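Local coordinates for serine protease pet (Escherichia coli, PDB 4OM9), which acts as a serine protease and autotransporter enterotoxin of enteroaggregative strains, probably cleaving alpha-fodrin of the host cell, at residues A[212-217]-A[223-228]; A[134-139]-A[144-149]. All coordinates share one frame; numbering follows the deposited sequence.

How the contacts relate
Both contacts are beta hairpins of one antiparallel sheet in the protease part of the passenger, their centres about 11 Å apart. Contact 2 closes before contact 1 opens, and the two are joined because strands 143-151 and 211-216 are antiparallel neighbours in the sheet. Tyr213 N probably bonds to Phe148 O at 2.9 Å, and Asn217 ND2 probably bonds to Gly135 O at 3.0 Å. Side chains fill the seam: Tyr134 packs on Val214, and Thr228 OG1 lies 3.4 Å from Arg149 CD. Strand 211-216 directly follows a GDSGS sequence, which resembles the GDSGG motif round the nucleophilic serine of chymotrypsin-like proteases, so contact 1 probably begins close to the active site.

Contact 1: A[212-217]-A[223-228]; sequences VYVFDN and VLLGTT
Val212 opens the pairing: its N donates to Gly226 O at 3.0 Å, and its O takes Leu225 N at 2.7 Å and, weakly, Gly226 N at 3.5 Å. One carbonyl thus faces two successive residues, and Leu225, with near-helical backbone angles, forms the extra step of the bulge. The two valine branches divide the work. CG1, anti to the backbone N (chi1 173°), lies alongside Leu225 and meets its CD2 at 3.6 Å, while CG2 reaches the hydroxyl OG1 of Thr228, which is itself bonded to Ser210 O. Tyr213 projects from the other face of the sheet, where Leu224 CD1 sits 4.2 Å from CZ, over one ring face but toward the rim; a broad ring suits this buried apolar patch. Val214 restores regular pairing, its N 2.9 Å from Val223 O and its O 2.7 Å from Val223 N. Its CB rests against Leu225 CB; Val212, Val214 and Val223 share one face, where beta-branched apolar residues suit a buried strand. Asp216 OD1 accepts from Lys218 N and Glu219 N in the turn and salt-bridges Arg133 of helix 127-134. The arrangement is an antiparallel hairpin with a classic beta bulge, in the sheet of a PA-clan, chymotrypsin-like protease domain.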
loop_
_atom_site.group_PDB
_atom_site.type_symbol
_atom_site.label_atom_id
_atom_site.label_comp_id
_atom_site.label_asym_id
_atom_site.label_seq_id
_atom_site.Cartn_x
_atom_site.Cartn_y
_atom_site.Cartn_z
ATOM N N VAL A 212 -18.556 27.081 -6.225
ATOM C CA VAL A 212 -19.562 26.470 -5.388
ATOM C C VAL A 212 -20.054 25.226 -6.120
ATOM O O VAL A 212 -20.379 25.288 -7.311
ATOM C CB VAL A 212 -20.728 27.458 -5.110
ATOM C CG1 VAL A 212 -21.872 26.770 -4.380
ATOM C CG2 VAL A 212 -20.226 28.687 -4.336
ATOM N N TYR A 213 -20.093 24.093 -5.428
ATOM C CA TYR A 213 -20.364 22.822 -6.093
ATOM C C TYR A 213 -21.653 22.182 -5.629
ATOM O O TYR A 213 -22.078 22.327 -4.483
ATOM C CB TYR A 213 -19.213 21.825 -5.879
ATOM C CG TYR A 213 -17.904 22.236 -6.506
ATOM C CD1 TYR A 213 -17.051 23.117 -5.848
ATOM C CD2 TYR A 213 -17.505 21.729 -7.745
ATOM C CE1 TYR A 213 -15.845 23.498 -6.411
ATOM C CE2 TYR A 213 -16.293 22.103 -8.317
ATOM C CZ TYR A 213 -15.476 22.994 -7.642
ATOM O OH TYR A 213 -14.275 23.404 -8.166
ATOM N N VAL A 214 -22.249 21.412 -6.516
ATOM C CA VAL A 214 -23.535 20.845 -6.228
ATOM C C VAL A 214 -23.605 19.535 -7.014
ATOM O O VAL A 214 -22.921 19.390 -8.015
ATOM C CB VAL A 214 -24.621 21.895 -6.563
ATOM C CG1 VAL A 214 -25.615 21.401 -7.564
ATOM C CG2 VAL A 214 -25.257 22.425 -5.296
ATOM N N PHE A 215 -24.343 18.546 -6.528
ATOM C CA PHE A 215 -24.167 17.185 -7.029
ATOM C C PHE A 215 -25.388 16.653 -7.761
ATOM O O PHE A 215 -26.475 16.529 -7.190
ATOM C CB PHE A 215 -23.798 16.259 -5.868
ATOM C CG PHE A 215 -23.611 14.813 -6.259
ATOM C CD1 PHE A 215 -22.398 14.362 -6.764
ATOM C CD2 PHE A 215 -24.639 13.897 -6.084
ATOM C CE1 PHE A 215 -22.217 13.028 -7.110
ATOM C CE2 PHE A 215 -24.470 12.562 -6.422
ATOM C CZ PHE A 215 -23.244 12.125 -6.942
ATOM N N ASP A 216 -25.181 16.328 -9.030
ATOM C CA ASP A 216 -26.216 15.830 -9.930
ATOM C C ASP A 216 -26.583 14.387 -9.592
ATOM O O ASP A 216 -25.735 13.496 -9.679
ATOM C CB ASP A 216 -25.709 15.953 -11.373
ATOM C CG ASP A 216 -26.758 15.607 -12.432
ATOM O OD1 ASP A 216 -27.579 14.680 -12.227
ATOM O OD2 ASP A 216 -26.721 16.261 -13.505
ATOM N N ASN A 217 -27.848 14.181 -9.212
ATOM C CA ASN A 217 -28.438 12.882 -8.821
ATOM C C ASN A 217 -28.407 11.781 -9.856
ATOM O O ASN A 217 -28.298 10.607 -9.518
ATOM C CB ASN A 217 -29.922 13.062 -8.451
ATOM C CG ASN A 217 -30.130 13.266 -6.991
ATOM O OD1 ASN A 217 -29.406 12.699 -6.168
ATOM N ND2 ASN A 217 -31.119 14.079 -6.643
ATOM N N VAL A 223 -20.966 19.243 -9.902
ATOM C CA VAL A 223 -21.211 20.195 -10.946
ATOM C C VAL A 223 -20.894 21.549 -10.371
ATOM O O VAL A 223 -21.159 21.788 -9.205
ATOM C CB VAL A 223 -22.684 20.074 -11.422
ATOM C CG1 VAL A 223 -23.283 21.404 -11.853
ATOM C CG2 VAL A 223 -22.798 18.998 -12.490
ATOM N N LEU A 224 -20.303 22.430 -11.170
ATOM C CA LEU A 224 -20.062 23.785 -10.712
ATOM C C LEU A 224 -21.365 24.589 -10.691
ATOM O O LEU A 224 -21.863 24.954 -11.754
ATOM C CB LEU A 224 -19.060 24.473 -11.617
ATOM C CG LEU A 224 -18.560 25.849 -11.194
ATOM C CD1 LEU A 224 -17.672 25.738 -9.957
ATOM C CD2 LEU A 224 -17.805 26.472 -12.371
ATOM N N LEU A 225 -21.902 24.874 -9.502
ATOM C CA LEU A 225 -23.153 25.649 -9.376
ATOM C C LEU A 225 -22.971 27.086 -9.834
ATOM O O LEU A 225 -23.813 27.658 -10.547
ATOM C CB LEU A 225 -23.663 25.661 -7.930
ATOM C CG LEU A 225 -24.906 26.552 -7.685
ATOM C CD1 LEU A 225 -26.177 25.776 -7.987
ATOM C CD2 LEU A 225 -24.982 27.105 -6.246
ATOM N N GLY A 226 -21.859 27.671 -9.404
ATOM C CA GLY A 226 -21.548 29.046 -9.738
ATOM C C GLY A 226 -20.338 29.498 -8.945
ATOM O O GLY A 226 -19.529 28.672 -8.533
ATOM N N THR A 227 -20.243 30.806 -8.710
ATOM C CA THR A 227 -19.078 31.406 -8.076
ATOM C C THR A 227 -19.521 32.368 -6.991
ATOM O O THR A 227 -20.560 33.049 -7.113
ATOM C CB THR A 227 -18.179 32.151 -9.105
ATOM O OG1 THR A 227 -18.972 33.073 -9.861
ATOM C CG2 THR A 227 -17.586 31.172 -10.054
ATOM N N THR A 228 -18.733 32.442 -5.932
ATOM C CA THR A 228 -19.171 33.146 -4.736
ATOM C C THR A 228 -19.198 34.665 -4.892
ATOM O O THR A 228 -18.174 35.290 -5.160
ATOM C CB THR A 228 -18.284 32.778 -3.564
ATOM O OG1 THR A 228 -18.358 31.367 -3.378
ATOM C CG2 THR A 228 -18.726 33.486 -2.300
#

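Contact 2: A[134-139]-A[144-149]; sequences YGVDVG and EIIGFR
Glu144 meets Val136 through two backbone bonds that make them an antiparallel hydrogen-bonded pair. Glu144 N gives a fairly straight bond to Val136 O at 2.9 Å; in return Val136 N reaches Glu144 O at 2.6 Å, coming from above the carbonyl plane and not along a lone pair. Beyond CG the glutamate chain is extended, which carries its carboxylate out past the pair to the solvent-facing Val138. There the carboxylate end itself, OE1 and CD, lies against Val138 CG1, 3.5 Å from OE1, the two side chains crossing obliquely. A long acid fits this partly exposed rim, where a charged group can stay hydrated; OE1 also makes a long, weak ion pair with Lys142. Val136 is the buried counterpart on the same face. Its CB is 3.3 Å from Glu144 O and 3.9 Å from Ile146 CG1, so the beta-branched residue packs against the partner strand two residues farther on. The pair belongs to a short beta hairpin attached to the end of helix 127-134, with Gly135 the first residue to leave helical angles; strand 143-151 then runs on into the protease sheet, pairing with strands 172-185 and 211-216. Ile145 packs against Tyr134, the last residue of that helix. With chi1 at -60°, CG2 lies anti to the backbone N and meets Tyr134 O at 3.8 Å and Tyr134 CB at 4.2 Å; the side chain also touches Ile178 and Val214, an apolar setting suited to isoleucine. A water donates to both Tyr134 O, at the helix end, and Ile146 O, on the strand, supplying the protons that two carbonyl acceptors cannot give each other.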
loop_
_atom_site.group_PDB
_atom_site.type_symbol
_atom_site.label_atom_id
_atom_site.label_comp_id
_atom_site.label_asym_id
_atom_site.label_seq_id
_atom_site.Cartn_x
_atom_site.Cartn_y
_atom_site.Cartn_z
ATOM N N TYR A 134 -30.537 17.847 -8.019
ATOM C CA TYR A 134 -29.413 18.083 -7.126
ATOM C C TYR A 134 -29.737 17.939 -5.641
ATOM O O TYR A 134 -28.886 18.211 -4.786
ATOM C CB TYR A 134 -28.837 19.475 -7.376
ATOM C CG TYR A 134 -28.396 19.718 -8.798
ATOM C CD1 TYR A 134 -27.172 19.245 -9.271
ATOM C CD2 TYR A 134 -29.201 20.415 -9.669
ATOM C CE1 TYR A 134 -26.772 19.490 -10.560
ATOM C CE2 TYR A 134 -28.819 20.646 -10.942
ATOM C CZ TYR A 134 -27.615 20.188 -11.392
ATOM O OH TYR A 134 -27.269 20.451 -12.695
ATOM N N GLY A 135 -30.956 17.511 -5.327
ATOM C CA GLY A 135 -31.354 17.328 -3.941
ATOM C C GLY A 135 -30.754 16.114 -3.267
ATOM O O GLY A 135 -30.485 15.093 -3.903
ATOM N N VAL A 136 -30.531 16.240 -1.965
ATOM C CA VAL A 136 -29.900 15.192 -1.174
ATOM C C VAL A 136 -30.853 14.748 -0.071
ATOM O O VAL A 136 -31.501 15.584 0.572
ATOM C CB VAL A 136 -28.573 15.682 -0.552
ATOM C CG1 VAL A 136 -27.870 14.553 0.216
ATOM C CG2 VAL A 136 -27.667 16.250 -1.620
ATOM N N ASP A 137 -30.964 13.439 0.139
ATOM C CA ASP A 137 -31.822 12.939 1.213
ATOM C C ASP A 137 -31.147 13.168 2.553
ATOM O O ASP A 137 -29.989 12.806 2.737
ATOM C CB ASP A 137 -32.136 11.455 1.034
ATOM C CG ASP A 137 -32.757 10.835 2.284
ATOM O OD1 ASP A 137 -33.997 10.869 2.418
ATOM O OD2 ASP A 137 -32.003 10.317 3.136
ATOM N N VAL A 138 -31.864 13.779 3.489
ATOM C CA VAL A 138 -31.307 14.000 4.817
ATOM C C VAL A 138 -32.197 13.339 5.873
ATOM O O VAL A 138 -31.998 13.505 7.077
ATOM C CB VAL A 138 -31.135 15.509 5.102
ATOM C CG1 VAL A 138 -32.488 16.172 5.349
ATOM C CG2 VAL A 138 -30.163 15.744 6.268
ATOM N N GLY A 139 -33.176 12.566 5.416
ATOM C CA GLY A 139 -34.051 11.853 6.326
ATOM C C GLY A 139 -35.463 11.642 5.812
ATOM O O GLY A 139 -36.164 12.601 5.485
ATOM N N GLU A 144 -32.785 18.148 0.451
ATOM C CA GLU A 144 -32.164 19.461 0.550
ATOM C C GLU A 144 -31.007 19.509 -0.454
ATOM O O GLU A 144 -30.359 18.490 -0.700
ATOM C CB GLU A 144 -31.651 19.734 1.970
ATOM C CG GLU A 144 -32.709 19.702 3.073
ATOM C CD GLU A 144 -32.128 20.043 4.447
ATOM O OE1 GLU A 144 -32.741 19.671 5.474
ATOM O OE2 GLU A 144 -31.053 20.682 4.499
ATOM N N ILE A 145 -30.753 20.671 -1.047
ATOM C CA ILE A 145 -29.597 20.805 -1.929
ATOM C C ILE A 145 -28.395 21.155 -1.059
ATOM O O ILE A 145 -28.317 22.257 -0.487
ATOM C CB ILE A 145 -29.789 21.874 -3.042
ATOM C CG1 ILE A 145 -30.986 21.535 -3.927
ATOM C CG2 ILE A 145 -28.565 21.933 -3.933
ATOM C CD1 ILE A 145 -31.347 22.651 -4.920
ATOM N N ILE A 146 -27.491 20.183 -0.946
ATOM C CA ILE A 146 -26.290 20.288 -0.142
ATOM C C ILE A 146 -25.111 20.428 -1.080
ATOM O O ILE A 146 -25.113 19.861 -2.174
ATOM C CB ILE A 146 -26.081 19.036 0.763
ATOM C CG1 ILE A 146 -27.330 18.732 1.604
ATOM C CG2 ILE A 146 -24.850 19.187 1.645
ATOM C CD1 ILE A 146 -27.739 19.854 2.532
ATOM N N GLY A 147 -24.104 21.185 -0.677
ATOM C CA GLY A 147 -22.943 21.321 -1.517
ATOM C C GLY A 147 -21.718 21.762 -0.764
ATOM O O GLY A 147 -21.767 21.988 0.441
ATOM N N PHE A 148 -20.620 21.891 -1.503
ATOM C CA PHE A 148 -19.323 22.212 -0.949
ATOM C C PHE A 148 -18.754 23.424 -1.645
ATOM O O PHE A 148 -18.956 23.626 -2.845
ATOM C CB PHE A 148 -18.334 21.050 -1.121
ATOM C CG PHE A 148 -18.604 19.861 -0.239
ATOM C CD1 PHE A 148 -18.147 19.835 1.073
ATOM C CD2 PHE A 148 -19.270 18.743 -0.739
ATOM C CE1 PHE A 148 -18.384 18.706 1.901
ATOM C CE2 PHE A 148 -19.506 17.617 0.068
ATOM C CZ PHE A 148 -19.067 17.605 1.394
ATOM N N ARG A 149 -17.988 24.204 -0.901
ATOM C CA ARG A 149 -17.284 25.322 -1.486
ATOM C C ARG A 149 -15.891 25.365 -0.921
ATOM O O ARG A 149 -15.682 25.114 0.250
ATOM C CB ARG A 149 -18.003 26.629 -1.200
ATOM C CG ARG A 149 -17.398 27.795 -1.911
ATOM C CD ARG A 149 -17.461 29.030 -1.046
ATOM N NE ARG A 149 -16.306 29.036 -0.169
ATOM C CZ ARG A 149 -16.373 28.982 1.150
ATOM N NH1 ARG A 149 -17.555 28.972 1.741
ATOM N NH2 ARG A 149 -15.254 28.986 1.862
HETATM O O HOH W 1 -26.124 18.912 -4.289
#